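Local coordinates for putative Outer membrane protein (PDB 6GW5) that probably serves as an outer membrane adhesin of Helicobacter pylori, its SabA adhesin domain attaching the bacterium to host-cell glycans, at residues 69-79 with 170-181. Numbering follows the deposited sequence.
Sequences ITSVLGFWSLY and ALNLAQQLMDLI
With CG placed anti to the backbone N (chi1 174°), Tyr79 carries its ring across to helix 167-183, where it lies against Ile181, whose own CG1 stands beside its backbone N, anti to the carbonyl carbon. The two side chains lie alongside, pointing opposite ways, and CG2 of Ile181 settles over one face of the phenol ring in a CH-pi contact, 4.3 Å from its centroid and 22° off the normal. The closest approach of atoms across the contact is Ile181 CG1 to Tyr79 CE2, 3.6 Å. The same isoleucine meets two more aromatic residues: its CD1 reaches the edge of the Trp76 indole, near the ring plane, at CE3 (4.0 Å), and its CG2 approaches Phe75. Leu177 crosses that indole at about a right angle, bringing CD1 to CE3 and CZ3.

Toward the N-terminal ends the aromatic cluster gives way to smaller aliphatic groups. Val72 CG1 sits among Ala174 CB, Leu177 CD2 and the sulfur of Met178, with SD 4.1 Å from Val72 CG1, in a chain bent at chi2 and again at chi3, beyond the sulfur. Ile69 CD1 continues the apolar contact, lying against the methyls of Ala170 and Ala174. The helix segments run roughly parallel, crossing at 31° with axes 10.7 Å apart. Helix 215-240 also packs on Val72, Ala174 and Met178, while helix 122-139 borders Ile69 and Trp76, so the pair is buried among helices of the adhesin domain. No hydrogen bond spans the interface; its chemistry implies cohesion through buried hydrocarbon, sulfur and aromatic surfaces, by dispersion and the exclusion of water.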
ATOM      1  N   ILE A  69     -14.249  -5.341   5.969  1.00 38.15           N
ATOM      2  CA  ILE A  69     -15.420  -6.126   6.329  1.00 39.70           C
ATOM      3  C   ILE A  69     -16.350  -5.309   7.171  1.00 38.43           C
ATOM      4  O   ILE A  69     -17.534  -5.277   6.928  1.00 43.09           O
ATOM      5  CB  ILE A  69     -15.061  -7.383   7.136  1.00 41.81           C
ATOM      6  CG1 ILE A  69     -14.252  -8.378   6.303  1.00 41.63           C
ATOM      7  CG2 ILE A  69     -16.312  -8.065   7.661  1.00 46.13           C
ATOM      8  CD1 ILE A  69     -14.765  -8.600   4.906  1.00 45.07           C
ATOM      9  N   THR A  70     -15.823  -4.656   8.183  1.00 38.85           N
ATOM     10  CA  THR A  70     -16.622  -3.748   8.987  1.00 33.88           C
ATOM     11  C   THR A  70     -17.422  -2.803   8.033  1.00 36.96           C
ATOM     12  O   THR A  70     -18.634  -2.611   8.181  1.00 36.69           O
ATOM     13  CB  THR A  70     -15.702  -2.951   9.933  1.00 33.37           C
ATOM     14  OG1 THR A  70     -15.194  -3.813  10.970  1.00 37.64           O
ATOM     15  CG2 THR A  70     -16.396  -1.726  10.544  1.00 31.81           C
ATOM     16  N   SER A  71     -16.712  -2.186   7.100  1.00 34.18           N
ATOM     17  CA  SER A  71     -17.291  -1.169   6.271  1.00 36.73           C
ATOM     18  C   SER A  71     -18.368  -1.778   5.323  1.00 35.54           C
ATOM     19  O   SER A  71     -19.329  -1.134   5.001  1.00 34.63           O
ATOM     20  CB  SER A  71     -16.190  -0.411   5.505  1.00 36.98           C
ATOM     21  OG  SER A  71     -15.855  -1.115   4.331  1.00 40.19           O
ATOM     22  N   VAL A  72     -18.200  -3.038   4.941  1.00 39.62           N
ATOM     23  CA  VAL A  72     -19.173  -3.749   4.135  1.00 39.69           C
ATOM     24  C   VAL A  72     -20.432  -4.005   4.937  1.00 38.15           C
ATOM     25  O   VAL A  72     -21.521  -3.716   4.458  1.00 32.77           O
ATOM     26  CB  VAL A  72     -18.602  -5.062   3.572  1.00 42.32           C
ATOM     27  CG1 VAL A  72     -19.694  -5.929   2.954  1.00 46.25           C
ATOM     28  CG2 VAL A  72     -17.565  -4.750   2.509  1.00 42.72           C
ATOM     29  N   LEU A  73     -20.264  -4.520   6.153  1.00 37.97           N
ATOM     30  CA  LEU A  73     -21.377  -4.693   7.065  1.00 38.84           C
ATOM     31  C   LEU A  73     -22.032  -3.371   7.441  1.00 43.07           C
ATOM     32  O   LEU A  73     -23.235  -3.319   7.656  1.00 51.03           O
ATOM     33  CB  LEU A  73     -20.951  -5.453   8.305  1.00 40.02           C
ATOM     34  CG  LEU A  73     -20.555  -6.923   7.995  1.00 43.74           C
ATOM     35  CD1 LEU A  73     -19.906  -7.562   9.212  1.00 47.85           C
ATOM     36  CD2 LEU A  73     -21.734  -7.795   7.571  1.00 45.12           C
ATOM     37  N   GLY A  74     -21.265  -2.290   7.459  1.00 44.24           N
ATOM     38  CA  GLY A  74     -21.797  -1.007   7.760  1.00 40.77           C
ATOM     39  C   GLY A  74     -22.693  -0.562   6.626  1.00 42.64           C
ATOM     40  O   GLY A  74     -23.790  -0.059   6.863  1.00 44.99           O
ATOM     41  N   PHE A  75     -22.224  -0.698   5.390  1.00 40.11           N
ATOM     42  CA  PHE A  75     -23.042  -0.298   4.285  1.00 39.01           C
ATOM     43  C   PHE A  75     -24.293  -1.159   4.262  1.00 41.44           C
ATOM     44  O   PHE A  75     -25.380  -0.672   4.058  1.00 44.69           O
ATOM     45  CB  PHE A  75     -22.334  -0.405   2.942  1.00 38.60           C
ATOM     46  CG  PHE A  75     -23.171   0.087   1.855  1.00 35.96           C
ATOM     47  CD1 PHE A  75     -23.335   1.435   1.695  1.00 38.35           C
ATOM     48  CD2 PHE A  75     -23.944  -0.779   1.110  1.00 37.39           C
ATOM     49  CE1 PHE A  75     -24.223   1.936   0.745  1.00 40.66           C
ATOM     50  CE2 PHE A  75     -24.803  -0.291   0.132  1.00 38.97           C
ATOM     51  CZ  PHE A  75     -24.941   1.068  -0.054  1.00 38.17           C
ATOM     52  N   TRP A  76     -24.145  -2.445   4.488  1.00 42.58           N
ATOM     53  CA  TRP A  76     -25.307  -3.314   4.529  1.00 42.69           C
ATOM     54  C   TRP A  76     -26.305  -2.797   5.546  1.00 40.43           C
ATOM     55  O   TRP A  76     -27.498  -2.723   5.285  1.00 43.83           O
ATOM     56  CB  TRP A  76     -24.918  -4.781   4.858  1.00 43.64           C
ATOM     57  CG  TRP A  76     -26.113  -5.659   5.108  1.00 43.41           C
ATOM     58  CD1 TRP A  76     -26.558  -6.103   6.306  1.00 45.54           C
ATOM     59  CD2 TRP A  76     -27.058  -6.089   4.136  1.00 40.46           C
ATOM     60  NE1 TRP A  76     -27.723  -6.821   6.144  1.00 47.16           N
ATOM     61  CE2 TRP A  76     -28.063  -6.817   4.820  1.00 40.71           C
ATOM     62  CE3 TRP A  76     -27.165  -5.910   2.754  1.00 40.58           C
ATOM     63  CZ2 TRP A  76     -29.153  -7.416   4.166  1.00 39.54           C
ATOM     64  CZ3 TRP A  76     -28.263  -6.506   2.083  1.00 45.78           C
ATOM     65  CH2 TRP A  76     -29.241  -7.267   2.805  1.00 40.89           C
ATOM     66  N   SER A  77     -25.812  -2.442   6.710  1.00 40.47           N
ATOM     67  CA  SER A  77     -26.687  -2.002   7.765  1.00 39.95           C
ATOM     68  C   SER A  77     -27.416  -0.711   7.326  1.00 42.25           C
ATOM     69  O   SER A  77     -28.585  -0.532   7.598  1.00 42.21           O
ATOM     70  CB  SER A  77     -25.890  -1.875   9.051  1.00 41.85           C
ATOM     71  OG  SER A  77     -26.351  -0.840   9.864  1.00 47.04           O
ATOM     72  N   LEU A  78     -26.742   0.154   6.597  1.00 41.77           N
ATOM     73  CA  LEU A  78     -27.379   1.366   6.108  1.00 40.70           C
ATOM     74  C   LEU A  78     -28.447   1.040   5.105  1.00 41.18           C
ATOM     75  O   LEU A  78     -29.558   1.536   5.200  1.00 45.38           O
ATOM     76  CB  LEU A  78     -26.364   2.310   5.447  1.00 40.80           C
ATOM     77  CG  LEU A  78     -25.262   2.979   6.285  1.00 42.13           C
ATOM     78  CD1 LEU A  78     -24.347   3.804   5.382  1.00 42.40           C
ATOM     79  CD2 LEU A  78     -25.812   3.827   7.397  1.00 41.76           C
ATOM     80  N   TYR A  79     -28.071   0.226   4.135  1.00 41.92           N
ATOM     81  CA  TYR A  79     -28.892  -0.128   2.966  1.00 41.06           C
ATOM     82  C   TYR A  79     -30.092  -0.946   3.328  1.00 40.71           C
ATOM     83  O   TYR A  79     -31.211  -0.660   2.899  1.00 38.65           O
ATOM     84  CB  TYR A  79     -28.031  -0.944   2.027  1.00 41.19           C
ATOM     85  CG  TYR A  79     -28.638  -1.580   0.791  1.00 39.59           C
ATOM     86  CD1 TYR A  79     -28.981  -0.819  -0.309  1.00 40.99           C
ATOM     87  CD2 TYR A  79     -28.721  -2.965   0.670  1.00 39.11           C
ATOM     88  CE1 TYR A  79     -29.439  -1.410  -1.479  1.00 40.41           C
ATOM     89  CE2 TYR A  79     -29.197  -3.565  -0.493  1.00 42.77           C
ATOM     90  CZ  TYR A  79     -29.540  -2.779  -1.574  1.00 42.10           C
ATOM     91  OH  TYR A  79     -30.005  -3.348  -2.740  1.00 52.53           O
ATOM     92  N   ALA A 170     -14.457 -14.685   3.936  1.00 44.88           N
ATOM     93  CA  ALA A 170     -15.054 -13.376   4.239  1.00 41.79           C
ATOM     94  C   ALA A 170     -14.980 -12.402   3.066  1.00 40.04           C
ATOM     95  O   ALA A 170     -15.975 -11.778   2.701  1.00 48.58           O
ATOM     96  CB  ALA A 170     -14.415 -12.765   5.449  1.00 39.83           C
ATOM     97  N   LEU A 171     -13.830 -12.298   2.442  1.00 43.06           N
ATOM     98  CA  LEU A 171     -13.726 -11.450   1.264  1.00 47.09           C
ATOM     99  C   LEU A 171     -14.611 -11.920   0.103  1.00 51.47           C
ATOM    100  O   LEU A 171     -15.144 -11.104  -0.626  1.00 49.73           O
ATOM    101  CB  LEU A 171     -12.280 -11.335   0.818  1.00 49.08           C
ATOM    102  CG  LEU A 171     -11.397 -10.429   1.690  1.00 52.86           C
ATOM    103  CD1 LEU A 171      -9.942 -10.606   1.287  1.00 52.38           C
ATOM    104  CD2 LEU A 171     -11.776  -8.956   1.594  1.00 56.03           C
ATOM    105  N   ASN A 172     -14.759 -13.237  -0.072  1.00 60.23           N
ATOM    106  CA  ASN A 172     -15.573 -13.783  -1.154  1.00 59.55           C
ATOM    107  C   ASN A 172     -17.047 -13.486  -0.854  1.00 55.52           C
ATOM    108  O   ASN A 172     -17.806 -13.111  -1.762  1.00 51.32           O
ATOM    109  CB  ASN A 172     -15.312 -15.288  -1.329  1.00 67.65           C
ATOM    110  CG  ASN A 172     -15.530 -15.751  -2.760  1.00 73.41           C
ATOM    111  OD1 ASN A 172     -16.602 -16.263  -3.088  1.00 80.43           O
ATOM    112  ND2 ASN A 172     -14.517 -15.576  -3.618  1.00 72.72           N
ATOM    113  N   LEU A 173     -17.420 -13.619   0.426  1.00 45.74           N
ATOM    114  CA  LEU A 173     -18.758 -13.281   0.856  1.00 47.98           C
ATOM    115  C   LEU A 173     -19.015 -11.839   0.510  1.00 48.32           C
ATOM    116  O   LEU A 173     -19.945 -11.537  -0.215  1.00 54.58           O
ATOM    117  CB  LEU A 173     -18.958 -13.542   2.358  1.00 46.66           C
ATOM    118  CG  LEU A 173     -18.939 -15.027   2.791  1.00 47.26           C
ATOM    119  CD1 LEU A 173     -18.980 -15.167   4.301  1.00 47.77           C
ATOM    120  CD2 LEU A 173     -20.114 -15.801   2.202  1.00 43.25           C
ATOM    121  N   ALA A 174     -18.159 -10.967   1.003  1.00 48.78           N
ATOM    122  CA  ALA A 174     -18.280  -9.551   0.744  1.00 45.56           C
ATOM    123  C   ALA A 174     -18.373  -9.259  -0.722  1.00 46.41           C
ATOM    124  O   ALA A 174     -19.152  -8.411  -1.140  1.00 43.99           O
ATOM    125  CB  ALA A 174     -17.086  -8.798   1.347  1.00 46.54           C
ATOM    126  N   GLN A 175     -17.538  -9.922  -1.515  1.00 52.34           N
ATOM    127  CA  GLN A 175     -17.530  -9.720  -2.982  1.00 58.18           C
ATOM    128  C   GLN A 175     -18.901 -10.043  -3.582  1.00 54.90           C
ATOM    129  O   GLN A 175     -19.380  -9.329  -4.458  1.00 49.38           O
ATOM    130  CB  GLN A 175     -16.450 -10.582  -3.636  1.00 64.71           C
ATOM    131  CG  GLN A 175     -16.435 -10.575  -5.167  1.00 72.94           C
ATOM    132  CD  GLN A 175     -15.564  -9.448  -5.663  1.00 79.31           C
ATOM    133  OE1 GLN A 175     -14.404  -9.677  -5.979  1.00 77.68           O
ATOM    134  NE2 GLN A 175     -16.078  -8.212  -5.656  1.00 88.29           N
ATOM    135  N   GLN A 176     -19.495 -11.134  -3.114  1.00 52.49           N
ATOM    136  CA  GLN A 176     -20.779 -11.582  -3.644  1.00 58.81           C
ATOM    137  C   GLN A 176     -21.907 -10.627  -3.289  1.00 55.08           C
ATOM    138  O   GLN A 176     -22.720 -10.244  -4.149  1.00 51.69           O
ATOM    139  CB  GLN A 176     -21.107 -12.972  -3.135  1.00 57.82           C
ATOM    140  CG  GLN A 176     -20.360 -14.055  -3.888  1.00 55.89           C
ATOM    141  CD  GLN A 176     -20.608 -15.390  -3.268  1.00 56.51           C
ATOM    142  OE1 GLN A 176     -21.696 -15.942  -3.398  1.00 70.92           O
ATOM    143  NE2 GLN A 176     -19.649 -15.893  -2.527  1.00 60.82           N
ATOM    144  N   LEU A 177     -21.881 -10.195  -2.041  1.00 50.81           N
ATOM    145  CA  LEU A 177     -22.881  -9.295  -1.504  1.00 52.26           C
ATOM    146  C   LEU A 177     -22.913  -7.942  -2.163  1.00 49.30           C
ATOM    147  O   LEU A 177     -23.998  -7.392  -2.385  1.00 48.80           O
ATOM    148  CB  LEU A 177     -22.660  -9.117  -0.010  1.00 49.17           C
ATOM    149  CG  LEU A 177     -23.580  -8.148   0.709  1.00 50.56           C
ATOM    150  CD1 LEU A 177     -25.041  -8.469   0.470  1.00 53.71           C
ATOM    151  CD2 LEU A 177     -23.304  -8.189   2.201  1.00 45.17           C
ATOM    152  N   MET A 178     -21.745  -7.409  -2.480  1.00 49.91           N
ATOM    153  CA  MET A 178     -21.667  -6.075  -3.093  1.00 51.94           C
ATOM    154  C   MET A 178     -21.942  -6.151  -4.589  1.00 50.17           C
ATOM    155  O   MET A 178     -22.473  -5.199  -5.162  1.00 50.86           O
ATOM    156  CB  MET A 178     -20.312  -5.403  -2.829  1.00 50.10           C
ATOM    157  CG  MET A 178     -19.963  -5.240  -1.361  1.00 54.86           C
ATOM    158  SD  MET A 178     -20.893  -3.990  -0.478  1.00 61.48           S
ATOM    159  CE  MET A 178     -20.332  -2.586  -1.438  1.00 69.41           C
ATOM    160  N   ASP A 179     -21.536  -7.238  -5.248  1.00 56.06           N
ATOM    161  CA  ASP A 179     -21.883  -7.424  -6.677  1.00 56.57           C
ATOM    162  C   ASP A 179     -23.383  -7.487  -6.814  1.00 55.75           C
ATOM    163  O   ASP A 179     -23.949  -6.859  -7.702  1.00 53.65           O
ATOM    164  CB  ASP A 179     -21.282  -8.707  -7.244  1.00 64.79           C
ATOM    165  CG  ASP A 179     -19.784  -8.601  -7.521  1.00 70.12           C
ATOM    166  OD1 ASP A 179     -19.281  -7.481  -7.768  1.00 68.15           O
ATOM    167  OD2 ASP A 179     -19.131  -9.670  -7.510  1.00 73.14           O
ATOM    168  N   LEU A 180     -24.022  -8.220  -5.900  1.00 51.57           N
ATOM    169  CA  LEU A 180     -25.461  -8.398  -5.923  1.00 51.21           C
ATOM    170  C   LEU A 180     -26.190  -7.084  -5.710  1.00 55.07           C
ATOM    171  O   LEU A 180     -27.114  -6.738  -6.469  1.00 50.05           O
ATOM    172  CB  LEU A 180     -25.884  -9.409  -4.876  1.00 53.25           C
ATOM    173  CG  LEU A 180     -27.247 -10.113  -5.036  1.00 58.44           C
ATOM    174  CD1 LEU A 180     -27.519 -10.646  -6.444  1.00 59.61           C
ATOM    175  CD2 LEU A 180     -27.314 -11.252  -4.011  1.00 60.93           C
ATOM    176  N   ILE A 181     -25.749  -6.328  -4.697  1.00 51.99           N
ATOM    177  CA  ILE A 181     -26.292  -4.988  -4.458  1.00 47.51           C
ATOM    178  C   ILE A 181     -26.131  -4.102  -5.709  1.00 47.28           C
ATOM    179  O   ILE A 181     -27.086  -3.455  -6.119  1.00 46.19           O
ATOM    180  CB  ILE A 181     -25.670  -4.320  -3.209  1.00 46.17           C
ATOM    181  CG1 ILE A 181     -26.258  -4.932  -1.953  1.00 45.58           C
ATOM    182  CG2 ILE A 181     -25.933  -2.825  -3.204  1.00 45.14           C
ATOM    183  CD1 ILE A 181     -25.521  -4.604  -0.663  1.00 46.73           C
TER